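Local coordinates for recombination protein RecR (Deinococcus radiodurans, PDB 1VDD) that probably takes part in RecBC-independent recombinational repair of DNA, possibly acting together with RecF and RecO, at residues V8-I11 against R12-R16; Q26-A29 against F30-E34; E179-D182 against E183-G187. All blocks are in the same frame, centred on the assembly; numbering follows the deposited sequence.

Contact 1 of 3, residues V8-I11 against R12-R16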
loop_
_atom_site.group_PDB
_atom_site.type_symbol
_atom_site.label_atom_id
_atom_site.label_comp_id
_atom_site.label_asym_id
_atom_site.label_seq_id
_atom_site.Cartn_x
_atom_site.Cartn_y
_atom_site.Cartn_z
ATOM N N VAL A 8 -4.441 19.608 -22.519
ATOM C CA VAL A 8 -5.577 18.739 -22.293
ATOM C C VAL A 8 -5.419 17.502 -23.169
ATOM O O VAL A 8 -5.815 16.402 -22.788
ATOM C CB VAL A 8 -6.900 19.460 -22.633
ATOM C CG1 VAL A 8 -8.032 18.461 -22.794
ATOM C CG2 VAL A 8 -7.236 20.448 -21.530
ATOM N N SER A 9 -4.818 17.683 -24.336
ATOM C CA SER A 9 -4.633 16.584 -25.266
ATOM C C SER A 9 -3.564 15.596 -24.822
ATOM O O SER A 9 -3.676 14.391 -25.063
ATOM C CB SER A 9 -4.276 17.126 -26.642
ATOM O OG SER A 9 -3.988 16.061 -27.528
ATOM N N LEU A 10 -2.523 16.107 -24.180
ATOM C CA LEU A 10 -1.442 15.250 -23.722
ATOM C C LEU A 10 -1.906 14.435 -22.520
ATOM O O LEU A 10 -1.637 13.237 -22.434
ATOM C CB LEU A 10 -0.225 16.086 -23.320
ATOM C CG LEU A 10 1.153 15.622 -23.795
ATOM C CD1 LEU A 10 2.210 16.350 -22.979
ATOM C CD2 LEU A 10 1.311 14.128 -23.630
ATOM N N ILE A 11 -2.608 15.090 -21.601
ATOM C CA ILE A 11 -3.089 14.425 -20.395
ATOM C C ILE A 11 -3.931 13.225 -20.780
ATOM O O ILE A 11 -3.801 12.145 -20.212
ATOM C CB ILE A 11 -3.964 15.361 -19.527
ATOM C CG1 ILE A 11 -3.245 16.685 -19.278
ATOM C CG2 ILE A 11 -4.252 14.702 -18.189
ATOM C CD1 ILE A 11 -1.921 16.540 -18.607
ATOM N N ARG A 12 -4.798 13.437 -21.757
ATOM C CA ARG A 12 -5.692 12.401 -22.234
ATOM C C ARG A 12 -4.887 11.219 -22.755
ATOM O O ARG A 12 -4.916 10.141 -22.175
ATOM C CB ARG A 12 -6.569 12.983 -23.334
ATOM C CG ARG A 12 -7.729 12.130 -23.751
ATOM C CD ARG A 12 -8.362 12.757 -24.970
ATOM N NE ARG A 12 -7.379 12.947 -26.037
ATOM C CZ ARG A 12 -7.604 13.636 -27.154
ATOM N NH1 ARG A 12 -8.785 14.211 -27.357
ATOM N NH2 ARG A 12 -6.645 13.754 -28.070
ATOM N N GLU A 13 -4.153 11.426 -23.841
ATOM C CA GLU A 13 -3.350 10.355 -24.411
ATOM C C GLU A 13 -2.443 9.652 -23.387
ATOM O O GLU A 13 -2.328 8.423 -23.413
ATOM C CB GLU A 13 -2.512 10.884 -25.583
ATOM C CG GLU A 13 -3.345 11.456 -26.732
ATOM C CD GLU A 13 -4.533 10.569 -27.074
ATOM O OE1 GLU A 13 -4.309 9.398 -27.450
ATOM O OE2 GLU A 13 -5.690 11.033 -26.954
ATOM N N LEU A 14 -1.793 10.404 -22.497
ATOM C CA LEU A 14 -0.922 9.764 -21.505
ATOM C C LEU A 14 -1.775 8.920 -20.577
ATOM O O LEU A 14 -1.457 7.760 -20.327
ATOM C CB LEU A 14 -0.126 10.793 -20.687
ATOM C CG LEU A 14 1.065 11.482 -21.372
ATOM C CD1 LEU A 14 1.530 12.645 -20.539
ATOM C CD2 LEU A 14 2.197 10.512 -21.589
ATOM N N SER A 15 -2.873 9.498 -20.097
ATOM C CA SER A 15 -3.802 8.811 -19.189
ATOM C C SER A 15 -4.459 7.572 -19.801
ATOM O O SER A 15 -5.114 6.794 -19.105
ATOM C CB SER A 15 -4.899 9.767 -18.737
ATOM O OG SER A 15 -5.816 9.992 -19.791
ATOM N N ARG A 16 -4.287 7.403 -21.107
ATOM C CA ARG A 16 -4.847 6.267 -21.825
ATOM C C ARG A 16 -3.904 5.071 -21.643
ATOM O O ARG A 16 -4.221 3.938 -22.004
ATOM C CB ARG A 16 -5.006 6.652 -23.305
ATOM C CG ARG A 16 -5.485 5.563 -24.247
ATOM C CD ARG A 16 -6.119 6.187 -25.485
ATOM N NE ARG A 16 -7.444 6.728 -25.177
ATOM C CZ ARG A 16 -7.911 7.896 -25.614
ATOM N NH1 ARG A 16 -7.163 8.674 -26.388
ATOM N NH2 ARG A 16 -9.131 8.287 -25.268
#
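Arg12 meets the carbonyl of Val8 and the side chain of Ser9, Leu10 meets Leu14, and the carbonyl of Ile11 meets Ser15, about a turn apart along helix 5-15, the first helix of the helix-hairpin-helix region. Four successive i to i+4 backbone bonds run through the segment; Ser15 N to Ile11 O, at 2.8 Å, is among the shorter ones. Leu10 and Leu14 cross obliquely, with Leu10 CD2 3.4 Å from Leu14 CD1, while Ile11 packs on Ala25 and Ala29 of helix 22-32. On the polar face Arg12 starts with CG anti to its backbone N (chi1 -168°) and bends at chi3, which brings one face of its guanidinium, near the rim, over Ser9 CA and NE to within 2.7 Å of Glu13 OE2. That ion pair is poorly aligned as a hydrogen bond, but the same oxygen is also salt-bridged to Arg16 NH1, 2.8 Å away, so two arginines share one carboxylate atom and would be expected to favour its ionised form. Glu13 OE1 adds a long, weak ion pair with Arg42 of the second subunit, where Ser9 and Glu13 also pack against Ala46. Ser15 OG donates to Arg12 O at 2.6 Å, and an alanine here is likely to leave that carbonyl without its hydroxyl partner. With chi1 at 74°, OG sits in the carbonyl plane of Arg12, on a lone pair.

Contact 2 of 3, residues Q26-A29 against F30-E34; sequences QRLA and FHLFE
Gln26 against Phe30 and Leu28 against Leu32 are i to i+4 contacts along helix 22-32, the second helix of the helix-hairpin-helix region. The extended Gln26 side chain, its CG anti to the backbone N (chi1 -176°), runs past one corner of the Phe30 ring: CG lies 3.6 Å from Phe30 CE1, and NE2 comes within 3.8 Å of the same carbon. Amide and ring planes stand 60° apart, which is no flat stack; Gln26 OE1 has a weak hydrogen bond from Arg96 of the second subunit. Phe30 N also donates to Gln26 O, at 3.0 Å. Leu28 and Leu32 meet more loosely, CD2 of Leu28 to CD1 of Leu32 being 4.0 Å, and Leu28 is backed by Leu14 of helix 5-15. Leu28 O is gripped twice from the same face of its plane, by Leu32 N and, well above that plane, by His31 N at 3.2 Å. Ala29 O accepts two weak bonds, from Leu32 N and Phe33 N. Phe30 and Phe33 pack on Ile63 of the second subunit. The chemistry thus divides: mixed i+3 and i+4 backbone bonding holds the turn, whereas the side chains meet mostly through carbon, suited to burial between helices and subunits.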
loop_
_atom_site.group_PDB
_atom_site.type_symbol
_atom_site.label_atom_id
_atom_site.label_comp_id
_atom_site.label_asym_id
_atom_site.label_seq_id
_atom_site.Cartn_x
_atom_site.Cartn_y
_atom_site.Cartn_z
ATOM N N GLN A 26 -1.083 14.333 -15.629
ATOM C CA GLN A 26 -0.789 15.744 -15.517
ATOM C C GLN A 26 0.628 15.877 -14.966
ATOM O O GLN A 26 1.455 16.613 -15.501
ATOM C CB GLN A 26 -1.800 16.410 -14.590
ATOM C CG GLN A 26 -1.628 17.906 -14.495
ATOM C CD GLN A 26 -2.275 18.467 -13.264
ATOM O OE1 GLN A 26 -3.494 18.594 -13.193
ATOM N NE2 GLN A 26 -1.455 18.787 -12.263
ATOM N N ARG A 27 0.900 15.141 -13.900
ATOM C CA ARG A 27 2.208 15.150 -13.279
ATOM C C ARG A 27 3.225 14.925 -14.405
ATOM O O ARG A 27 4.288 15.554 -14.443
ATOM C CB ARG A 27 2.280 14.009 -12.255
ATOM C CG ARG A 27 3.082 14.299 -10.990
ATOM C CD ARG A 27 3.019 13.122 -10.010
ATOM N NE ARG A 27 3.804 11.962 -10.443
ATOM C CZ ARG A 27 5.136 11.898 -10.429
ATOM N NH1 ARG A 27 5.851 12.931 -10.005
ATOM N NH2 ARG A 27 5.757 10.794 -10.828
ATOM N N LEU A 28 2.871 14.046 -15.340
ATOM C CA LEU A 28 3.751 13.714 -16.453
ATOM C C LEU A 28 3.848 14.782 -17.545
ATOM O O LEU A 28 4.912 14.984 -18.127
ATOM C CB LEU A 28 3.319 12.385 -17.079
ATOM C CG LEU A 28 4.478 11.530 -17.594
ATOM C CD1 LEU A 28 4.594 10.274 -16.747
ATOM C CD2 LEU A 28 4.251 11.175 -19.040
ATOM N N ALA A 29 2.745 15.462 -17.832
ATOM C CA ALA A 29 2.763 16.491 -18.869
ATOM C C ALA A 29 3.635 17.673 -18.444
ATOM O O ALA A 29 4.353 18.243 -19.259
ATOM C CB ALA A 29 1.334 16.961 -19.186
ATOM N N PHE A 30 3.574 18.028 -17.165
ATOM C CA PHE A 30 4.357 19.140 -16.645
ATOM C C PHE A 30 5.841 18.831 -16.472
ATOM O O PHE A 30 6.641 19.713 -16.153
ATOM C CB PHE A 30 3.746 19.613 -15.335
ATOM C CG PHE A 30 2.496 20.402 -15.521
ATOM C CD1 PHE A 30 1.432 20.261 -14.648
ATOM C CD2 PHE A 30 2.379 21.288 -16.591
ATOM C CE1 PHE A 30 0.264 20.988 -14.836
ATOM C CE2 PHE A 30 1.220 22.024 -16.793
ATOM C CZ PHE A 30 0.155 21.877 -15.917
ATOM N N HIS A 31 6.201 17.572 -16.677
ATOM C CA HIS A 31 7.590 17.149 -16.594
ATOM C C HIS A 31 8.170 17.179 -18.010
ATOM O O HIS A 31 9.366 17.447 -18.209
ATOM C CB HIS A 31 7.680 15.727 -16.060
ATOM C CG HIS A 31 8.893 14.990 -16.537
ATOM N ND1 HIS A 31 10.134 15.145 -15.962
ATOM C CD2 HIS A 31 9.061 14.127 -17.567
ATOM C CE1 HIS A 31 11.015 14.405 -16.614
ATOM N NE2 HIS A 31 10.388 13.776 -17.591
ATOM N N LEU A 32 7.311 16.870 -18.981
ATOM C CA LEU A 32 7.684 16.853 -20.391
ATOM C C LEU A 32 7.936 18.272 -20.860
ATOM O O LEU A 32 8.691 18.505 -21.792
ATOM C CB LEU A 32 6.563 16.208 -21.207
ATOM C CG LEU A 32 6.505 14.682 -21.034
ATOM C CD1 LEU A 32 5.212 14.139 -21.573
ATOM C CD2 LEU A 32 7.687 14.046 -21.735
ATOM N N PHE A 33 7.293 19.209 -20.174
ATOM C CA PHE A 33 7.376 20.638 -20.435
ATOM C C PHE A 33 8.771 21.155 -20.095
ATOM O O PHE A 33 9.338 21.963 -20.815
ATOM C CB PHE A 33 6.326 21.344 -19.564
ATOM C CG PHE A 33 6.337 22.844 -19.672
ATOM C CD1 PHE A 33 5.513 23.494 -20.579
ATOM C CD2 PHE A 33 7.160 23.608 -18.848
ATOM C CE1 PHE A 33 5.502 24.891 -20.661
ATOM C CE2 PHE A 33 7.159 25.001 -18.922
ATOM C CZ PHE A 33 6.327 25.642 -19.829
ATOM N N GLU A 34 9.305 20.677 -18.978
ATOM C CA GLU A 34 10.623 21.063 -18.491
ATOM C C GLU A 34 11.734 20.421 -19.295
ATOM O O GLU A 34 12.899 20.765 -19.113
ATOM C CB GLU A 34 10.783 20.643 -17.021
ATOM C CG GLU A 34 10.791 21.783 -16.000
ATOM C CD GLU A 34 10.598 21.293 -14.565
ATOM O OE1 GLU A 34 9.534 20.706 -14.276
ATOM O OE2 GLU A 34 11.504 21.494 -13.725
#

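Contact 3 of 3, residues E179-D182 against E183-G187; sequences EYTD and EVTLG
Asp182 caps the N terminus of helix 183-191, offering both its carboxylate and its carbonyl to amides of the first turn. With CG anti to the backbone N (chi1 178°), the carboxylate swings over the helix end, where OD1 takes Val184 N at 2.7 Å and, more distantly, Thr185 N at 3.4 Å. Both capping bonds are weak, the first because it is bent and the second because it is long. Asp182 O has the straighter partner: Leu186 N lies 3.1 Å from it, with an N-H...O angle of 174°, and Thr185 N adds a weak bond to the same oxygen. Regular helical bonding follows with Gly187 N to Glu183 O at 3.0 Å. Beside the cap, the side chains of Thr181 and Thr185 cross at about a right angle, with CG2 of Thr181 3.4 Å from CG2 of Thr185, and both lie on Val172 together with Leu186. Their hydroxyls are engaged elsewhere: Thr181 OG1 bonds to Ser177 O, and Thr185 OG1 to Val174 N of the fourth subunit, which makes this helix start part of a subunit interface. One feature runs against the rest. The bent side chain of Glu183, which also packs on Lys23 of the third subunit, crosses that of Asp182, leaving OE1 of Glu183 3.3 Å from OD2 of Asp182 with the carboxylate planes 56° apart. Two negative groups so near each other would tend to raise the proton affinity of one, but the first-turn amides that OD1 engages probably offset this cost, since the amide end of a helix favours negative charge.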
loop_
_atom_site.group_PDB
_atom_site.type_symbol
_atom_site.label_atom_id
_atom_site.label_comp_id
_atom_site.label_asym_id
_atom_site.label_seq_id
_atom_site.Cartn_x
_atom_site.Cartn_y
_atom_site.Cartn_z
ATOM N N GLU A 179 3.838 -19.397 6.220
ATOM C CA GLU A 179 2.802 -18.611 6.868
ATOM C C GLU A 179 2.082 -17.636 5.961
ATOM O O GLU A 179 0.878 -17.453 6.091
ATOM C CB GLU A 179 3.354 -17.843 8.064
ATOM C CG GLU A 179 2.260 -17.450 9.036
ATOM C CD GLU A 179 1.432 -18.652 9.453
ATOM O OE1 GLU A 179 2.035 -19.630 9.954
ATOM O OE2 GLU A 179 0.190 -18.626 9.276
ATOM N N TYR A 180 2.795 -17.008 5.037
ATOM C CA TYR A 180 2.125 -16.055 4.173
ATOM C C TYR A 180 1.843 -16.591 2.789
ATOM O O TYR A 180 1.507 -15.828 1.881
ATOM C CB TYR A 180 2.929 -14.755 4.090
ATOM C CG TYR A 180 3.118 -14.119 5.440
ATOM C CD1 TYR A 180 4.305 -14.293 6.152
ATOM C CD2 TYR A 180 2.081 -13.412 6.044
ATOM C CE1 TYR A 180 4.449 -13.789 7.435
ATOM C CE2 TYR A 180 2.216 -12.902 7.327
ATOM C CZ TYR A 180 3.403 -13.098 8.021
ATOM O OH TYR A 180 3.528 -12.637 9.315
ATOM N N THR A 181 1.960 -17.907 2.638
ATOM C CA THR A 181 1.711 -18.556 1.361
ATOM C C THR A 181 0.279 -19.083 1.248
ATOM O O THR A 181 -0.226 -19.749 2.150
ATOM C CB THR A 181 2.673 -19.717 1.148
ATOM O OG1 THR A 181 4.015 -19.250 1.314
ATOM C CG2 THR A 181 2.505 -20.290 -0.257
ATOM N N ASP A 182 -0.370 -18.786 0.130
ATOM C CA ASP A 182 -1.736 -19.225 -0.096
ATOM C C ASP A 182 -1.879 -20.734 0.098
ATOM O O ASP A 182 -0.965 -21.509 -0.199
ATOM C CB ASP A 182 -2.189 -18.825 -1.507
ATOM C CG ASP A 182 -3.600 -19.302 -1.835
ATOM O OD1 ASP A 182 -3.780 -20.512 -2.113
ATOM O OD2 ASP A 182 -4.532 -18.467 -1.814
ATOM N N GLU A 183 -3.053 -21.126 0.588
ATOM C CA GLU A 183 -3.399 -22.509 0.868
ATOM C C GLU A 183 -3.245 -23.442 -0.324
ATOM O O GLU A 183 -2.591 -24.481 -0.232
ATOM C CB GLU A 183 -4.838 -22.569 1.375
ATOM C CG GLU A 183 -5.146 -21.611 2.530
ATOM C CD GLU A 183 -4.923 -20.128 2.186
ATOM O OE1 GLU A 183 -5.418 -19.668 1.132
ATOM O OE2 GLU A 183 -4.257 -19.420 2.980
ATOM N N VAL A 184 -3.860 -23.080 -1.442
ATOM C CA VAL A 184 -3.794 -23.902 -2.645
ATOM C C VAL A 184 -2.360 -24.005 -3.173
ATOM O O VAL A 184 -1.983 -24.996 -3.794
ATOM C CB VAL A 184 -4.736 -23.345 -3.722
ATOM C CG1 VAL A 184 -4.751 -24.249 -4.943
ATOM C CG2 VAL A 184 -6.137 -23.217 -3.141
ATOM N N THR A 185 -1.550 -22.988 -2.929
ATOM C CA THR A 185 -0.167 -23.065 -3.366
ATOM C C THR A 185 0.514 -24.146 -2.547
ATOM O O THR A 185 1.085 -25.071 -3.104
ATOM C CB THR A 185 0.572 -21.743 -3.153
ATOM O OG1 THR A 185 0.202 -20.835 -4.190
ATOM C CG2 THR A 185 2.079 -21.956 -3.182
ATOM N N LEU A 186 0.443 -24.025 -1.223
ATOM C CA LEU A 186 1.059 -24.998 -0.319
ATOM C C LEU A 186 0.687 -26.428 -0.676
ATOM O O LEU A 186 1.546 -27.304 -0.753
ATOM C CB LEU A 186 0.634 -24.735 1.115
ATOM C CG LEU A 186 1.489 -23.754 1.892
ATOM C CD1 LEU A 186 0.986 -23.730 3.319
ATOM C CD2 LEU A 186 2.954 -24.183 1.845
ATOM N N GLY A 187 -0.601 -26.660 -0.883
ATOM C CA GLY A 187 -1.044 -27.985 -1.255
ATOM C C GLY A 187 -0.401 -28.459 -2.547
ATOM O O GLY A 187 -0.250 -29.659 -2.760
#

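Overall arrangement
From the N terminus the chain passes through three local contacts in series; none closes a long loop, and none nests within or crosses another. Contacts 1 and 2 lie on successive helices, 5-15 and 22-32, of the helix-hairpin-helix region and pack on each other, with Ile11 CD1 3.4 Å from Gln26 CA. Both also face the second subunit. The chain then runs through the zinc finger and Toprim regions before contact 3 begins the C-terminal helix 183-191, its centre about 41 Å from that of contact 1. Yet the assembly brings the equivalent regions of different subunits together, because Gln26 and Arg27 of contact 2 pack on Glu179 and Tyr180 of the third subunit.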